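PDB 3HUT: putative branched-chain amino acid ABC transporter from Rhodospirillum rubrum ATCC 11170, which probably binds branched-chain amino acids or related ligands outside the cytoplasm and delivers them to an ABC transporter for uptake. Local coordinates for residues R22-A27 with S101-H106. Sequence-based numbering, arbitrary orientation.
Sequences RVFQEA and SPTAAH
Phe-24 reaches out from its helix and turns one face of its ring to CG of Pro-102, an apolar contact. Pro-102 and Thr-103 both meet the ring, the proline burying somewhat more. CG of the proline sits over the outer part of the phenyl group, 3.4 Å from CZ and 3.5 Å from CE2 of Phe-24. With its own CG anti to the carbonyl carbon and beside the backbone N (chi1 -87°), Phe-24 stretches away from the helix and brings CZ to the loop first.

Thr-103 meets the same ring at its rim: its OG1 lies in the ring plane, 3.5 Å from CZ of Phe-24, while its methyl CG2 approaches that carbon to 3.8 Å. With Phe-24 cut back to an alanine, a gap would probably open between helix and loop beside these groups.

No hydrogen bond joins 22-27 to 101-106. Thr-103 OG1 bonds to the carbonyl of Phe-80, consistent with the hydroxyl being held in that rotation. Ser-101 OG accepts from Ala-104 N at 2.9 Å, an ST motif that shapes the turn presenting Pro-102 and Thr-103, and also bonds to Asp-79 O.

The contact is buried in a periplasmic-binding-protein fold, where helix 18-37 faces the loop following strand 99-101 of the parallel sheet; Tyr-9 and Leu-11 of strand 5-11 also touch Phe-24, and helix 277-296 packs on Val-23, Pro-102 and Thr-103.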
ATOM      1  N   ARG A  22       2.436  16.627   1.006  1.00  7.34           N
ATOM      2  CA  ARG A  22       1.930  17.408  -0.106  1.00  7.01           C
ATOM      3  C   ARG A  22       1.032  16.597  -1.040  1.00  6.85           C
ATOM      4  O   ARG A  22      -0.031  17.075  -1.437  1.00  7.97           O
ATOM      5  CB  ARG A  22       3.092  18.048  -0.882  1.00  7.13           C
ATOM      6  CG  ARG A  22       3.707  19.245  -0.147  1.00  8.54           C
ATOM      7  CD  ARG A  22       4.633  20.067  -1.046  1.00  6.69           C
ATOM      8  NE  ARG A  22       5.863  19.362  -1.397  1.00  8.70           N
ATOM      9  CZ  ARG A  22       6.955  19.325  -0.638  1.00 11.62           C
ATOM     10  NH1 ARG A  22       6.982  19.956   0.531  1.00 12.01           N
ATOM     11  NH2 ARG A  22       8.030  18.671  -1.058  1.00 10.92           N
ATOM     12  N   VAL A  23       1.428  15.372  -1.377  1.00  7.95           N
ATOM     13  CA  VAL A  23       0.600  14.570  -2.273  1.00  8.66           C
ATOM     14  C   VAL A  23      -0.652  14.076  -1.551  1.00  9.29           C
ATOM     15  O   VAL A  23      -1.664  13.783  -2.181  1.00 11.07           O
ATOM     16  CB  VAL A  23       1.388  13.373  -2.887  1.00  9.53           C
ATOM     17  CG1 VAL A  23       2.602  13.902  -3.644  1.00  9.89           C
ATOM     18  CG2 VAL A  23       1.806  12.383  -1.814  1.00  7.20           C
ATOM     19  N   PHE A  24      -0.580  13.993  -0.224  1.00  8.77           N
ATOM     20  CA  PHE A  24      -1.727  13.581   0.577  1.00  8.42           C
ATOM     21  C   PHE A  24      -2.782  14.674   0.452  1.00  9.09           C
ATOM     22  O   PHE A  24      -3.971  14.402   0.276  1.00  8.39           O
ATOM     23  CB  PHE A  24      -1.340  13.448   2.056  1.00  6.84           C
ATOM     24  CG  PHE A  24      -0.777  12.103   2.436  1.00  7.48           C
ATOM     25  CD1 PHE A  24      -0.517  11.127   1.475  1.00  7.19           C
ATOM     26  CD2 PHE A  24      -0.498  11.819   3.772  1.00  8.19           C
ATOM     27  CE1 PHE A  24       0.011   9.884   1.840  1.00  9.37           C
ATOM     28  CE2 PHE A  24       0.028  10.584   4.146  1.00  8.69           C
ATOM     29  CZ  PHE A  24       0.285   9.615   3.178  1.00  8.49           C
ATOM     30  N   GLN A  25      -2.331  15.918   0.552  1.00  9.50           N
ATOM     31  CA  GLN A  25      -3.224  17.062   0.468  1.00 10.42           C
ATOM     32  C   GLN A  25      -3.783  17.236  -0.942  1.00  9.39           C
ATOM     33  O   GLN A  25      -4.935  17.627  -1.111  1.00  9.03           O
ATOM     34  CB  GLN A  25      -2.490  18.326   0.927  1.00 11.89           C
ATOM     35  CG  GLN A  25      -3.378  19.546   1.083  1.00 19.68           C
ATOM     36  CD  GLN A  25      -2.783  20.576   2.029  1.00 21.81           C
ATOM     37  OE1 GLN A  25      -1.614  20.943   1.908  1.00 22.51           O
ATOM     38  NE2 GLN A  25      -3.589  21.047   2.977  1.00 24.03           N
ATOM     39  N   GLU A  26      -2.974  16.943  -1.956  1.00  8.49           N
ATOM     40  CA  GLU A  26      -3.439  17.063  -3.332  1.00  9.08           C
ATOM     41  C   GLU A  26      -4.556  16.045  -3.568  1.00  8.93           C
ATOM     42  O   GLU A  26      -5.599  16.366  -4.133  1.00  8.46           O
ATOM     43  CB  GLU A  26      -2.291  16.811  -4.311  1.00  9.98           C
ATOM     44  CG  GLU A  26      -1.180  17.853  -4.256  1.00 12.37           C
ATOM     45  CD  GLU A  26      -0.138  17.651  -5.341  1.00 16.28           C
ATOM     46  OE1 GLU A  26       0.271  16.493  -5.571  1.00 16.48           O
ATOM     47  OE2 GLU A  26       0.283  18.650  -5.960  1.00 18.56           O
ATOM     48  N   ALA A  27      -4.330  14.818  -3.114  1.00  8.32           N
ATOM     49  CA  ALA A  27      -5.307  13.751  -3.269  1.00  7.96           C
ATOM     50  C   ALA A  27      -6.547  14.022  -2.423  1.00  8.64           C
ATOM     51  O   ALA A  27      -7.676  13.827  -2.880  1.00  8.61           O
ATOM     52  CB  ALA A  27      -4.684  12.417  -2.875  1.00  8.85           C
ATOM     53  N   SER A 101      -5.013   5.871   8.829  1.00  7.29           N
ATOM     54  CA  SER A 101      -3.737   6.241   8.230  1.00  6.72           C
ATOM     55  C   SER A 101      -3.689   5.714   6.803  1.00  7.48           C
ATOM     56  O   SER A 101      -3.941   4.534   6.550  1.00  6.03           O
ATOM     57  CB  SER A 101      -2.569   5.645   9.008  1.00  8.60           C
ATOM     58  OG  SER A 101      -1.363   5.865   8.294  1.00  9.73           O
ATOM     59  N   PRO A 102      -3.352   6.580   5.846  1.00  6.75           N
ATOM     60  CA  PRO A 102      -3.311   6.058   4.483  1.00  7.66           C
ATOM     61  C   PRO A 102      -2.126   5.144   4.200  1.00  8.67           C
ATOM     62  O   PRO A 102      -2.210   4.255   3.355  1.00  9.04           O
ATOM     63  CB  PRO A 102      -3.297   7.328   3.628  1.00 10.31           C
ATOM     64  CG  PRO A 102      -2.624   8.334   4.511  1.00 10.11           C
ATOM     65  CD  PRO A 102      -3.196   8.046   5.872  1.00  7.34           C
ATOM     66  N   THR A 103      -1.039   5.322   4.943  1.00  7.58           N
ATOM     67  CA  THR A 103       0.168   4.547   4.682  1.00  9.00           C
ATOM     68  C   THR A 103       0.879   3.829   5.841  1.00  9.91           C
ATOM     69  O   THR A 103       1.896   3.182   5.619  1.00  9.85           O
ATOM     70  CB  THR A 103       1.186   5.443   3.977  1.00  8.15           C
ATOM     71  OG1 THR A 103       1.373   6.635   4.746  1.00  8.87           O
ATOM     72  CG2 THR A 103       0.684   5.832   2.596  1.00 12.02           C
ATOM     73  N   ALA A 104       0.374   3.935   7.068  1.00 10.25           N
ATOM     74  CA  ALA A 104       1.021   3.239   8.185  1.00 10.08           C
ATOM     75  C   ALA A 104       0.858   1.729   7.966  1.00  9.48           C
ATOM     76  O   ALA A 104      -0.177   1.158   8.288  1.00  9.92           O
ATOM     77  CB  ALA A 104       0.407   3.666   9.511  1.00 10.88           C
ATOM     78  N   ALA A 105       1.901   1.093   7.431  1.00 10.31           N
ATOM     79  CA  ALA A 105       1.870  -0.335   7.113  1.00 10.28           C
ATOM     80  C   ALA A 105       2.468  -1.302   8.125  1.00 11.78           C
ATOM     81  O   ALA A 105       2.384  -2.518   7.952  1.00 12.03           O
ATOM     82  CB  ALA A 105       2.526  -0.562   5.745  1.00 12.04           C
ATOM     83  N   HIS A 106       3.076  -0.784   9.181  1.00 11.25           N
ATOM     84  CA  HIS A 106       3.688  -1.660  10.177  1.00 12.07           C
ATOM     85  C   HIS A 106       2.660  -2.540  10.889  1.00 11.47           C
ATOM     86  O   HIS A 106       1.623  -2.062  11.337  1.00 11.13           O
ATOM     87  CB  HIS A 106       4.459  -0.834  11.205  1.00 12.66           C
ATOM     88  CG  HIS A 106       5.308  -1.659  12.118  1.00 15.01           C
ATOM     89  ND1 HIS A 106       4.774  -2.489  13.082  1.00 14.01           N
ATOM     90  CD2 HIS A 106       6.651  -1.824  12.180  1.00 16.02           C
ATOM     91  CE1 HIS A 106       5.752  -3.132  13.695  1.00 15.98           C
ATOM     92  NE2 HIS A 106       6.900  -2.747  13.167  1.00 19.01           N
TER